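Local coordinates for protein putative cytochrome P450 120 (Synechocystis sp., PDB 2VE3) that binds heme and retinoic acid and probably acts as a cytochrome P450 monooxygenase that inserts oxygen into an organic substrate, at residues Q110-P114 and R115-S119; M150-D153 and V154-L158; L251-A254 and G255-L259; L392-E395 and F396-E400; M401-F404 and A405-I409. All blocks are in the same frame, centred on the assembly; numbering follows the deposited sequence.

Contact 1. Residues Q110-P114 and R115-S119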
# COMPACT_ATOMS: atom_id res chain seq x y z
N GLN A 110 7.83 -7.72 -14.63
CA GLN A 110 8.02 -7.19 -15.97
C GLN A 110 7.16 -5.95 -16.27
O GLN A 110 7.52 -5.13 -17.11
CB GLN A 110 7.80 -8.28 -17.01
CG GLN A 110 8.89 -9.35 -17.01
CD GLN A 110 10.17 -8.88 -17.69
OE1 GLN A 110 10.12 -8.33 -18.80
NE2 GLN A 110 11.31 -9.08 -17.03
N ALA A 111 6.04 -5.80 -15.56
CA ALA A 111 5.22 -4.59 -15.66
C ALA A 111 5.86 -3.38 -15.00
O ALA A 111 5.48 -2.25 -15.28
CB ALA A 111 3.81 -4.83 -15.11
N PHE A 112 6.86 -3.61 -14.15
CA PHE A 112 7.47 -2.53 -13.38
C PHE A 112 8.98 -2.36 -13.63
O PHE A 112 9.72 -1.90 -12.76
CB PHE A 112 7.15 -2.69 -11.88
CG PHE A 112 5.68 -2.84 -11.59
CD1 PHE A 112 4.85 -1.73 -11.56
CD2 PHE A 112 5.12 -4.09 -11.38
CE1 PHE A 112 3.49 -1.86 -11.32
CE2 PHE A 112 3.76 -4.22 -11.14
CZ PHE A 112 2.95 -3.11 -11.10
N LEU A 113 9.43 -2.72 -14.83
CA LEU A 113 10.84 -2.55 -15.21
C LEU A 113 11.19 -1.07 -15.35
O LEU A 113 10.34 -0.28 -15.76
CB LEU A 113 11.15 -3.30 -16.51
CG LEU A 113 11.03 -4.83 -16.45
CD1 LEU A 113 11.01 -5.40 -17.86
CD2 LEU A 113 12.13 -5.46 -15.61
N PRO A 114 12.44 -0.69 -14.99
CA PRO A 114 12.91 0.69 -15.07
C PRO A 114 12.47 1.45 -16.33
O PRO A 114 12.08 2.61 -16.23
CB PRO A 114 14.43 0.54 -15.03
CG PRO A 114 14.63 -0.65 -14.15
CD PRO A 114 13.49 -1.59 -14.47
N ARG A 115 12.53 0.81 -17.50
CA ARG A 115 12.15 1.47 -18.75
C ARG A 115 10.64 1.52 -18.97
O ARG A 115 10.15 2.47 -19.56
CB ARG A 115 12.86 0.84 -19.96
CG ARG A 115 14.30 1.32 -20.14
CD ARG A 115 14.95 0.71 -21.37
NE ARG A 115 15.13 -0.74 -21.25
CZ ARG A 115 15.22 -1.58 -22.28
NH1 ARG A 115 15.12 -1.12 -23.53
NH2 ARG A 115 15.38 -2.88 -22.07
N THR A 116 9.92 0.51 -18.50
CA THR A 116 8.45 0.47 -18.63
C THR A 116 7.81 1.55 -17.75
O THR A 116 6.76 2.11 -18.09
CB THR A 116 7.87 -0.91 -18.25
OG1 THR A 116 8.49 -1.93 -19.04
CG2 THR A 116 6.34 -0.97 -18.45
N LEU A 117 8.43 1.81 -16.61
CA LEU A 117 8.00 2.87 -15.72
C LEU A 117 8.24 4.24 -16.36
O LEU A 117 7.39 5.13 -16.28
CB LEU A 117 8.75 2.77 -14.39
CG LEU A 117 8.51 1.52 -13.54
CD1 LEU A 117 9.37 1.63 -12.30
CD2 LEU A 117 7.04 1.34 -13.17
N ASP A 118 9.40 4.39 -17.01
CA ASP A 118 9.74 5.60 -17.75
C ASP A 118 8.66 5.91 -18.80
O ASP A 118 8.29 7.07 -18.99
CB ASP A 118 11.11 5.45 -18.41
CG ASP A 118 12.27 5.51 -17.40
OD1 ASP A 118 12.04 5.42 -16.17
OD2 ASP A 118 13.43 5.63 -17.85
N SER A 119 8.14 4.87 -19.45
CA SER A 119 7.08 5.03 -20.45
C SER A 119 5.71 5.35 -19.86
O SER A 119 4.82 5.79 -20.59
CB SER A 119 7.00 3.81 -21.38
OG SER A 119 6.57 2.64 -20.70
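F112 and L117 meet across the turn that starts helix 114-118, the short helix following helix 98-109 in the cytochrome P450 fold; L113 takes the N-cap position. The two side chains cross obliquely. L117 CD2 arrives at the edge of the F112 ring, near its plane and 4.1 Å from F112 CD1. One face of the same ring carries A111 CB, 3.9 Å above the plane and displaced toward the rim. With CG set opposite its own carbonyl carbon (chi1 -64°), L117 leans back over the preceding turn: its CD1 rests 3.6 Å from F112 O, and its CG packs against the L113 carbonyl. Replacing L117 by an alanine would probably leave the F112 edge without its aliphatic neighbour and open a gap beside the F112 carbonyl. T116 rests methyl CG2 3.5 Å from A111 O, while its OG1 faces the CB of L113. The L113 carbonyl starts the helix: L117 N bonds to L113 O at 3.0 Å with an N-H...O angle of 161°, and T116 N adds a weak bond. P114, lacking an N-H, fits the first helical turn, where no such donor is needed; its own carbonyl receives a weak bond from D118 N. The F112 ring also touches the heme and lies on F396 of helix 394-411, and L117 reaches E395 of that helix. At the far end, S119 OG donates to T116 O over 2.7 Å, the hydroxyl tilted 35° from the carbonyl plane.

Contact 2. Residues M150-D153 and V154-L158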
# COMPACT_ATOMS: atom_id res chain seq x y z
N MET A 150 -8.23 10.63 -8.38
CA MET A 150 -7.00 10.71 -9.15
C MET A 150 -6.23 9.39 -9.20
O MET A 150 -5.93 8.91 -10.29
CB MET A 150 -6.10 11.82 -8.62
CG MET A 150 -4.82 12.05 -9.46
SD MET A 150 -3.55 13.00 -8.60
CE MET A 150 -3.17 11.91 -7.25
N THR A 151 -5.92 8.81 -8.04
CA THR A 151 -5.06 7.63 -8.02
C THR A 151 -5.72 6.45 -8.72
O THR A 151 -5.03 5.67 -9.38
CB THR A 151 -4.62 7.17 -6.60
OG1 THR A 151 -5.76 6.77 -5.83
CG2 THR A 151 -3.84 8.24 -5.88
N PHE A 152 -7.04 6.31 -8.58
CA PHE A 152 -7.77 5.30 -9.35
C PHE A 152 -7.61 5.55 -10.85
O PHE A 152 -7.32 4.62 -11.60
CB PHE A 152 -9.26 5.18 -8.98
CG PHE A 152 -9.96 4.04 -9.70
CD1 PHE A 152 -9.69 2.72 -9.36
CD2 PHE A 152 -10.82 4.30 -10.76
CE1 PHE A 152 -10.30 1.66 -10.06
CE2 PHE A 152 -11.43 3.25 -11.45
CZ PHE A 152 -11.17 1.94 -11.10
N ASP A 153 -7.80 6.80 -11.26
CA ASP A 153 -7.63 7.21 -12.66
C ASP A 153 -6.27 6.86 -13.25
O ASP A 153 -6.19 6.46 -14.39
CB ASP A 153 -7.88 8.71 -12.82
CG ASP A 153 -9.35 9.05 -12.99
OD1 ASP A 153 -10.21 8.26 -12.52
OD2 ASP A 153 -9.64 10.11 -13.58
N VAL A 154 -5.20 7.06 -12.47
CA VAL A 154 -3.84 6.74 -12.91
C VAL A 154 -3.70 5.22 -13.08
O VAL A 154 -3.16 4.75 -14.08
CB VAL A 154 -2.78 7.31 -11.94
CG1 VAL A 154 -1.38 6.85 -12.30
CG2 VAL A 154 -2.80 8.83 -11.92
N ALA A 155 -4.20 4.48 -12.09
CA ALA A 155 -4.04 3.05 -12.05
C ALA A 155 -4.85 2.40 -13.17
O ALA A 155 -4.32 1.57 -13.90
CB ALA A 155 -4.44 2.50 -10.69
N ALA A 156 -6.11 2.80 -13.32
CA ALA A 156 -6.96 2.26 -14.40
C ALA A 156 -6.34 2.56 -15.75
O ALA A 156 -6.23 1.69 -16.61
CB ALA A 156 -8.38 2.80 -14.31
N THR A 157 -5.89 3.80 -15.92
CA THR A 157 -5.26 4.26 -17.16
C THR A 157 -3.99 3.50 -17.53
O THR A 157 -3.89 2.98 -18.64
CB THR A 157 -4.97 5.78 -17.11
OG1 THR A 157 -6.21 6.48 -17.00
CG2 THR A 157 -4.23 6.27 -18.38
N LEU A 158 -3.03 3.44 -16.61
CA LEU A 158 -1.72 2.87 -16.92
C LEU A 158 -1.68 1.34 -16.96
O LEU A 158 -0.83 0.76 -17.64
CB LEU A 158 -0.65 3.40 -15.96
CG LEU A 158 -0.26 4.88 -16.08
CD1 LEU A 158 0.63 5.24 -14.92
CD2 LEU A 158 0.45 5.19 -17.41
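The carbonyl oxygen of D153 is gripped twice by T157, one turn further along helix 143-159 of the cytochrome P450 fold. T157 OG1 donates to D153 O at 2.6 Å, and T157 N reaches the same oxygen at 3.1 Å from above the carbonyl plane, 40° out of it. The hydroxyl can do this because OG1 stands beside its own backbone N, opposite the carbonyl carbon (chi1 -63°), which brings it back over the carbonyl of the preceding turn; the hydroxyl bond fixes the rotation of the T157 side chain. On another side of the helix F152 and A156 pack as an i, i+4 pair: A156 CB sits over one face of the F152 ring, 4.2 Å above its plane and shifted toward the rim. That ring also meets H256 edge-to-face and touches F174, which joins this helix to helices 241-272 and 170-181. V154 places CG2 next to M150 O, 3.5 Å away, while A155 CB lies against the carbonyl of T151. The carboxylate of D153 leads off to the hydroxyl of Y131, on helix 121-137, and the same helix receives V154 and T157 at I127. Regular i to i+4 backbone bonds run through the whole segment, the straightest from A156 N to F152 O, 2.8 Å long with an N-H...O angle of 174°.

Contact 3. Residues L251-A254 and G255-L259. With HEM (protoporphyrin IX containing Fe), chain C; REA (retinoic acid), chain D.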
# COMPACT_ATOMS: atom_id res chain seq x y z
N LEU A 251 -3.59 -5.57 -8.89
CA LEU A 251 -2.77 -4.45 -9.32
C LEU A 251 -3.52 -3.13 -9.27
O LEU A 251 -2.96 -2.11 -8.86
CB LEU A 251 -2.25 -4.66 -10.74
CG LEU A 251 -1.20 -5.72 -11.03
CD1 LEU A 251 -0.83 -5.67 -12.52
CD2 LEU A 251 0.02 -5.50 -10.17
N LEU A 252 -4.78 -3.13 -9.72
CA LEU A 252 -5.63 -1.94 -9.61
C LEU A 252 -5.97 -1.58 -8.16
O LEU A 252 -6.02 -0.42 -7.83
CB LEU A 252 -6.94 -2.11 -10.40
CG LEU A 252 -6.90 -2.27 -11.91
CD1 LEU A 252 -8.21 -2.88 -12.37
CD2 LEU A 252 -6.63 -0.92 -12.60
N PHE A 253 -6.24 -2.57 -7.31
CA PHE A 253 -6.44 -2.28 -5.89
C PHE A 253 -5.15 -1.72 -5.22
O PHE A 253 -5.18 -0.66 -4.57
CB PHE A 253 -7.02 -3.49 -5.13
CG PHE A 253 -6.68 -3.50 -3.66
CD1 PHE A 253 -7.11 -2.48 -2.82
CD2 PHE A 253 -5.94 -4.54 -3.12
CE1 PHE A 253 -6.77 -2.48 -1.47
CE2 PHE A 253 -5.61 -4.55 -1.78
CZ PHE A 253 -6.02 -3.52 -0.95
N ALA A 254 -4.03 -2.42 -5.39
CA ALA A 254 -2.79 -1.99 -4.77
C ALA A 254 -2.31 -0.63 -5.30
O ALA A 254 -1.82 0.22 -4.54
CB ALA A 254 -1.72 -3.04 -4.94
N GLY A 255 -2.48 -0.40 -6.61
CA GLY A 255 -2.00 0.82 -7.25
C GLY A 255 -2.82 2.03 -6.85
O GLY A 255 -2.36 3.18 -6.94
N HIS A 256 -4.04 1.75 -6.42
CA HIS A 256 -5.04 2.73 -6.07
C HIS A 256 -5.04 3.00 -4.55
O HIS A 256 -4.81 4.12 -4.13
CB HIS A 256 -6.42 2.25 -6.57
CG HIS A 256 -7.58 3.04 -6.05
ND1 HIS A 256 -7.56 4.42 -5.97
CD2 HIS A 256 -8.79 2.65 -5.61
CE1 HIS A 256 -8.72 4.84 -5.49
NE2 HIS A 256 -9.48 3.78 -5.27
N GLU A 257 -5.30 1.97 -3.74
CA GLU A 257 -5.44 2.19 -2.29
C GLU A 257 -4.15 2.69 -1.60
O GLU A 257 -4.16 3.68 -0.87
CB GLU A 257 -5.96 0.93 -1.60
CG GLU A 257 -6.18 1.07 -0.08
CD GLU A 257 -7.35 2.00 0.32
OE1 GLU A 257 -8.19 2.37 -0.55
OE2 GLU A 257 -7.42 2.35 1.52
N THR A 258 -3.03 2.02 -1.85
CA THR A 258 -1.80 2.38 -1.14
C THR A 258 -1.42 3.82 -1.49
O THR A 258 -1.04 4.60 -0.61
CB THR A 258 -0.64 1.38 -1.46
OG1 THR A 258 -0.29 1.45 -2.85
CG2 THR A 258 -1.05 -0.07 -1.13
N LEU A 259 -1.55 4.18 -2.77
CA LEU A 259 -1.15 5.51 -3.21
C LEU A 259 -2.06 6.61 -2.71
O LEU A 259 -1.61 7.72 -2.48
CB LEU A 259 -0.96 5.57 -4.73
CG LEU A 259 0.50 5.18 -4.94
CD1 LEU A 259 0.67 4.11 -5.98
CD2 LEU A 259 1.38 6.44 -5.17
CHA HEM C . 3.14 -6.47 -1.40
CHB HEM C . 3.31 -2.09 0.69
CHC HEM C . 2.19 0.00 -3.55
CHD HEM C . 1.47 -4.35 -5.51
C1A HEM C . 3.31 -5.48 -0.44
C2A HEM C . 3.69 -5.65 0.95
C3A HEM C . 3.75 -4.43 1.51
C4A HEM C . 3.39 -3.46 0.51
CMA HEM C . 4.10 -4.07 2.97
CAA HEM C . 4.02 -7.00 1.63
CBA HEM C . 2.81 -7.64 2.31
CGA HEM C . 3.23 -9.02 2.77
O1A HEM C . 4.14 -9.09 3.64
O2A HEM C . 2.65 -10.03 2.27
C1B HEM C . 3.07 -1.14 -0.28
C2B HEM C . 3.17 0.31 -0.13
C3B HEM C . 2.86 0.88 -1.31
C4B HEM C . 2.56 -0.18 -2.23
CMB HEM C . 3.57 1.01 1.18
CAB HEM C . 2.80 2.40 -1.69
CBB HEM C . 3.63 3.33 -1.19
C1C HEM C . 1.94 -0.98 -4.48
C2C HEM C . 1.65 -0.78 -5.89
C3C HEM C . 1.45 -1.98 -6.44
C4C HEM C . 1.60 -2.98 -5.38
CMC HEM C . 1.63 0.60 -6.61
CAC HEM C . 1.15 -2.30 -7.93
CBC HEM C . -0.03 -2.05 -8.52
C1D HEM C . 1.77 -5.31 -4.56
C2D HEM C . 1.50 -6.71 -4.73
C3D HEM C . 2.01 -7.39 -3.45
C4D HEM C . 2.56 -6.32 -2.65
CMD HEM C . 0.82 -7.39 -5.95
CAD HEM C . 1.97 -8.89 -3.09
CBD HEM C . 3.38 -9.45 -3.23
CGD HEM C . 3.40 -10.92 -2.92
O1D HEM C . 4.44 -11.56 -3.24
O2D HEM C . 2.41 -11.48 -2.36
NA HEM C . 3.14 -4.14 -0.67
NB HEM C . 2.68 -1.40 -1.58
NC HEM C . 1.89 -2.33 -4.20
ND HEM C . 2.41 -5.11 -3.34
FE HEM C . 2.80 -3.20 -2.54
C1 REA D . -1.32 -4.93 -0.64
C2 REA D . -1.25 -5.83 -1.86
C3 REA D . -1.24 -7.30 -1.43
C4 REA D . -2.58 -7.67 -0.81
C5 REA D . -3.09 -6.62 0.16
C6 REA D . -2.52 -5.35 0.24
C7 REA D . -3.10 -4.39 1.19
C8 REA D . -2.79 -4.50 2.61
C9 REA D . -3.50 -3.62 3.56
C10 REA D . -3.52 -4.06 4.94
C11 REA D . -3.26 -3.19 6.08
C12 REA D . -2.91 -3.95 7.27
C13 REA D . -3.51 -3.70 8.58
C14 REA D . -2.94 -4.46 9.62
C15 REA D . -2.90 -4.06 11.02
C16 REA D . -0.04 -5.07 0.20
C17 REA D . -1.47 -3.50 -1.16
C18 REA D . -4.26 -7.00 1.04
C19 REA D . -4.23 -2.36 3.13
C20 REA D . -4.65 -2.73 8.76
O1 REA D . -3.33 -2.95 11.38
O2 REA D . -2.44 -4.84 11.87
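G255 N bonds to L251 O in ordinary alpha-helical fashion, but the following turn of helix 241-272 is loosened at two bonds. H256 N makes a weak bond to L252 O (N-H...O 124°) and also reaches F253 O at 3.2 Å, which E257 N shares. T258 N is a weak 3.5 Å from A254 O, and T258 OG1 steps in on that oxygen at 2.6 Å. This is the distorted I-helix site of cytochrome P450s, A254 to T258 matching the alanine-glycine-x-acid-threonine motif over the heme, where P450s generally bind and activate oxygen and this one probably does too. A254 CB presses on the porphyrin, 3.3 Å from HEM C4C. T258 holds OG1 in the crowded position between backbone N and carbonyl carbon (chi1 64°), leaving it 3.0 Å from HEM CHC, while its CG2 touches REA C17 at 3.5 Å. The F253 ring spans two partners: its CE1 meets E257 CB at 3.5 Å, and its CZ lies 3.7 Å from REA C7, with REA C5 in plane at the ring edge. An alanine at F253 would remove this ring and is likely to leave the retinoic acid ring and the E257 methylenes without their shared wall. Helix 170-181 backs F253 with F174 and L181 and supplies E175 to H256 NE2; R148 of helix 143-159 salt-bridges E257, and L259 packs on E400 and M401 of helix 394-411.

Contact 4. Residues L392-E395 and F396-E400; sequences LGKE and FARLE. With HEM (protoporphyrin IX containing Fe), chain C.
E395 and R398 bury the most surface here, joined by an i, i+3 salt bridge in the first turn of helix 394-411. R398 NH1 donates to E395 OE2 at 3.0 Å; the oxygen lies at the guanidinium edge, almost in its plane, and is met on its syn side, 30° out of the carboxylate plane. The two flat groups are turned 47° apart. E395 bends at chi2 to bring its carboxylate there, whereas R398 runs extended from CG to NE. K394 lies alongside R398, pointing the same way, with CD 4.0 Å from R398 NH1; its NZ pairs with E390, and R398 NH2 bonds to Q309. G393, at the N-cap, accepts A397 N through its carbonyl. Its CA packs 3.7 Å from HEM C3C, and a beta carbon there would clash with the porphyrin. F396 CD2 touches HEM CMC at 3.5 Å, and A397 CB lies near the vinyl carbon HEM CAB. The turn follows C391, probably the axial ligand of the iron, as in P450s generally. Around it F396 rests on F159 and L158 of helix 143-159, L399 on L121 and M124 of helix 121-137, and L392 on R105 and L108 of helix 98-109.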
# COMPACT_ATOMS: atom_id res chain seq x y z
N LEU A 392 5.90 -5.70 -4.86
CA LEU A 392 6.31 -5.89 -6.23
C LEU A 392 6.17 -4.58 -7.01
O LEU A 392 6.80 -4.38 -8.05
CB LEU A 392 5.38 -6.95 -6.81
CG LEU A 392 5.55 -7.70 -8.11
CD1 LEU A 392 4.90 -9.06 -7.92
CD2 LEU A 392 4.86 -6.96 -9.20
N GLY A 393 5.34 -3.68 -6.50
CA GLY A 393 5.02 -2.45 -7.20
C GLY A 393 5.67 -1.21 -6.62
O GLY A 393 5.31 -0.10 -6.99
N LYS A 394 6.66 -1.41 -5.76
CA LYS A 394 7.27 -0.29 -5.02
C LYS A 394 7.77 0.88 -5.88
O LYS A 394 7.67 2.03 -5.47
CB LYS A 394 8.33 -0.79 -4.04
CG LYS A 394 9.62 -1.25 -4.65
CD LYS A 394 10.51 -1.85 -3.55
CE LYS A 394 11.84 -2.37 -4.11
NZ LYS A 394 12.49 -3.27 -3.11
N GLU A 395 8.29 0.59 -7.07
CA GLU A 395 8.82 1.64 -7.95
C GLU A 395 7.74 2.36 -8.76
O GLU A 395 7.90 3.53 -9.10
CB GLU A 395 9.95 1.11 -8.85
CG GLU A 395 11.13 0.49 -8.10
CD GLU A 395 11.89 1.47 -7.22
OE1 GLU A 395 12.13 2.62 -7.65
OE2 GLU A 395 12.27 1.09 -6.09
N PHE A 396 6.64 1.67 -9.08
CA PHE A 396 5.43 2.35 -9.52
C PHE A 396 4.94 3.35 -8.47
O PHE A 396 4.59 4.48 -8.82
CB PHE A 396 4.31 1.36 -9.84
CG PHE A 396 3.08 2.03 -10.39
CD1 PHE A 396 2.96 2.26 -11.76
CD2 PHE A 396 2.09 2.50 -9.54
CE1 PHE A 396 1.83 2.90 -12.28
CE2 PHE A 396 0.95 3.14 -10.04
CZ PHE A 396 0.82 3.35 -11.42
N ALA A 397 4.89 2.92 -7.21
CA ALA A 397 4.51 3.78 -6.09
C ALA A 397 5.42 5.00 -5.98
O ALA A 397 4.92 6.12 -5.83
CB ALA A 397 4.54 3.01 -4.80
N ARG A 398 6.75 4.77 -6.03
CA ARG A 398 7.74 5.84 -5.84
C ARG A 398 7.70 6.83 -6.98
O ARG A 398 7.83 8.04 -6.75
CB ARG A 398 9.17 5.30 -5.67
CG ARG A 398 9.47 4.84 -4.27
CD ARG A 398 10.78 4.06 -4.20
NE ARG A 398 11.15 3.83 -2.81
CZ ARG A 398 11.78 2.76 -2.35
NH1 ARG A 398 12.12 1.77 -3.17
NH2 ARG A 398 12.06 2.67 -1.06
N LEU A 399 7.53 6.30 -8.21
CA LEU A 399 7.30 7.12 -9.39
C LEU A 399 6.12 8.09 -9.20
O LEU A 399 6.29 9.30 -9.39
CB LEU A 399 7.02 6.25 -10.62
CG LEU A 399 6.77 7.02 -11.92
CD1 LEU A 399 8.06 7.62 -12.43
CD2 LEU A 399 6.17 6.10 -12.98
N GLU A 400 4.96 7.56 -8.83
CA GLU A 400 3.75 8.38 -8.71
C GLU A 400 3.86 9.39 -7.56
O GLU A 400 3.39 10.51 -7.68
CB GLU A 400 2.49 7.52 -8.55
CG GLU A 400 1.19 8.33 -8.70
CD GLU A 400 -0.08 7.50 -8.69
OE1 GLU A 400 -0.07 6.30 -9.08
OE2 GLU A 400 -1.13 8.08 -8.31
CHA HEM C . 3.14 -6.47 -1.40
CHB HEM C . 3.31 -2.09 0.69
CHC HEM C . 2.19 0.00 -3.55
CHD HEM C . 1.47 -4.35 -5.51
C1A HEM C . 3.31 -5.48 -0.44
C2A HEM C . 3.69 -5.65 0.95
C3A HEM C . 3.75 -4.43 1.51
C4A HEM C . 3.39 -3.46 0.51
CMA HEM C . 4.10 -4.07 2.97
CAA HEM C . 4.02 -7.00 1.63
CBA HEM C . 2.81 -7.64 2.31
CGA HEM C . 3.23 -9.02 2.77
O1A HEM C . 4.14 -9.09 3.64
O2A HEM C . 2.65 -10.03 2.27
C1B HEM C . 3.07 -1.14 -0.28
C2B HEM C . 3.17 0.31 -0.13
C3B HEM C . 2.86 0.88 -1.31
C4B HEM C . 2.56 -0.18 -2.23
CMB HEM C . 3.57 1.01 1.18
CAB HEM C . 2.80 2.40 -1.69
CBB HEM C . 3.63 3.33 -1.19
C1C HEM C . 1.94 -0.98 -4.48
C2C HEM C . 1.65 -0.78 -5.89
C3C HEM C . 1.45 -1.98 -6.44
C4C HEM C . 1.60 -2.98 -5.38
CMC HEM C . 1.63 0.60 -6.61
CAC HEM C . 1.15 -2.30 -7.93
CBC HEM C . -0.03 -2.05 -8.52
C1D HEM C . 1.77 -5.31 -4.56
C2D HEM C . 1.50 -6.71 -4.73
C3D HEM C . 2.01 -7.39 -3.45
C4D HEM C . 2.56 -6.32 -2.65
CMD HEM C . 0.82 -7.39 -5.95
CAD HEM C . 1.97 -8.89 -3.09
CBD HEM C . 3.38 -9.45 -3.23
CGD HEM C . 3.40 -10.92 -2.92
O1D HEM C . 4.44 -11.56 -3.24
O2D HEM C . 2.41 -11.48 -2.36
NA HEM C . 3.14 -4.14 -0.67
NB HEM C . 2.68 -1.40 -1.58
NC HEM C . 1.89 -2.33 -4.20
ND HEM C . 2.41 -5.11 -3.34
FE HEM C . 2.80 -3.20 -2.54

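Contact 5. Residues M401-F404 and A405-I409; sequences MKLF and ATRLI
The F404 ring carries L408 CB over one face, while the L408 methyl CD2 packs 3.7 Å from F404 CE2 and close to CZ. The two side chains lie side by side, pointing the same way, and both hold CG opposite the backbone N (chi1 177° for F404), a pose that lets ring and isobutyl group run together from successive turns. The other flat group, the R407 guanidinium, belongs mostly to other partners: NH2 forms a salt bridge with D125 and NH1 bonds to Q410. Its aliphatic stem stays local, R407 CG lying 4.0 Å from L403 CD1 where the two chains pass across each other. T406 doubles the helical bond to K402 O: T406 N and T406 OG1 each reach that oxygen at 2.9 Å, from opposite faces of the carbonyl plane, the hydroxyl 39° out of it. K402 itself stretches away, its NZ in a salt bridge with D305 and hydrogen-bonded to L298 O. A405 keeps CB 3.1 Å from M401 O and packs on F266 of helix 241-272 and L304 of helix 302-314, whereas F404 lies on C267. M401, at the near end, touches the heme. These i, i+4 pairs, buried on several sides by other helices, belong to the L helix of the cytochrome P450 core, running from the heme toward strand 412-416.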
# COMPACT_ATOMS: atom_id res chain seq x y z
N MET A 401 4.48 8.99 -6.46
CA MET A 401 4.72 9.88 -5.33
C MET A 401 5.64 11.03 -5.74
O MET A 401 5.39 12.20 -5.41
CB MET A 401 5.31 9.10 -4.16
CG MET A 401 4.33 8.19 -3.43
SD MET A 401 5.04 7.40 -1.97
CE MET A 401 5.89 6.00 -2.71
N LYS A 402 6.71 10.71 -6.47
CA LYS A 402 7.70 11.71 -6.85
C LYS A 402 7.14 12.70 -7.86
O LYS A 402 7.24 13.89 -7.66
CB LYS A 402 8.97 11.05 -7.39
CG LYS A 402 10.23 11.68 -6.87
CD LYS A 402 11.45 11.33 -7.69
CE LYS A 402 12.09 10.03 -7.25
NZ LYS A 402 13.58 10.07 -7.45
N LEU A 403 6.51 12.20 -8.92
CA LEU A 403 5.84 13.08 -9.89
C LEU A 403 4.81 14.00 -9.24
O LEU A 403 4.83 15.20 -9.49
CB LEU A 403 5.20 12.27 -11.03
CG LEU A 403 4.59 12.90 -12.29
CD1 LEU A 403 5.35 14.10 -12.84
CD2 LEU A 403 4.49 11.85 -13.36
N PHE A 404 3.93 13.44 -8.41
CA PHE A 404 2.88 14.23 -7.74
C PHE A 404 3.47 15.29 -6.82
O PHE A 404 3.04 16.44 -6.83
CB PHE A 404 1.94 13.33 -6.93
CG PHE A 404 0.90 14.08 -6.17
CD1 PHE A 404 -0.31 14.40 -6.76
CD2 PHE A 404 1.12 14.48 -4.86
CE1 PHE A 404 -1.29 15.11 -6.06
CE2 PHE A 404 0.16 15.18 -4.14
CZ PHE A 404 -1.06 15.49 -4.74
N ALA A 405 4.43 14.88 -6.01
CA ALA A 405 5.12 15.76 -5.09
C ALA A 405 5.72 16.93 -5.87
O ALA A 405 5.60 18.09 -5.45
CB ALA A 405 6.21 14.99 -4.36
N THR A 406 6.31 16.60 -7.02
CA THR A 406 7.00 17.57 -7.86
C THR A 406 6.03 18.58 -8.48
O THR A 406 6.21 19.78 -8.32
CB THR A 406 7.86 16.86 -8.96
OG1 THR A 406 8.95 16.17 -8.34
CG2 THR A 406 8.42 17.86 -9.97
N ARG A 407 5.01 18.09 -9.16
CA ARG A 407 4.02 18.99 -9.78
C ARG A 407 3.22 19.83 -8.80
O ARG A 407 2.85 20.96 -9.11
CB ARG A 407 3.08 18.21 -10.69
CG ARG A 407 3.73 17.66 -11.93
CD ARG A 407 4.37 18.75 -12.75
NE ARG A 407 4.56 18.30 -14.12
CZ ARG A 407 5.30 18.92 -15.04
NH1 ARG A 407 5.97 20.02 -14.74
NH2 ARG A 407 5.39 18.39 -16.27
N LEU A 408 2.95 19.28 -7.62
CA LEU A 408 2.19 19.99 -6.60
C LEU A 408 3.01 21.13 -6.00
O LEU A 408 2.52 22.25 -5.87
CB LEU A 408 1.69 19.05 -5.51
CG LEU A 408 0.99 19.71 -4.31
CD1 LEU A 408 -0.28 20.44 -4.70
CD2 LEU A 408 0.73 18.71 -3.18
N ILE A 409 4.26 20.84 -5.64
CA ILE A 409 5.11 21.85 -5.03
C ILE A 409 5.56 22.95 -6.01
O ILE A 409 5.64 24.12 -5.65
CB ILE A 409 6.29 21.22 -4.22
CG1 ILE A 409 5.73 20.63 -2.92
CG2 ILE A 409 7.38 22.25 -3.91
CD1 ILE A 409 6.73 19.87 -2.07

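Contacts 3 and 4, their centres about 10 Å apart, touch the heme, as do F112 of contact 1 and M401 of contact 5, while the A155 side chain of contact 2 stays about 7 Å away. Contact 3 also reaches the retinoic acid. Contact 1 leans on contact 4, F112 CE2 lying 3.5 Å from L392 CD2, and on contact 3, F112 CZ lying 3.9 Å from L251 CD2. Contact 2 joins contact 3 through a probable hydrogen bond, T151 OG1 to H256 ND1 at 3.0 Å, and contact 4 where L158 CD1 meets F396 CE1 at 3.7 Å. Contact 5 continues contact 4 along helix 394-411; F404 CD1 meets M150 CE of contact 2 at 3.8 Å.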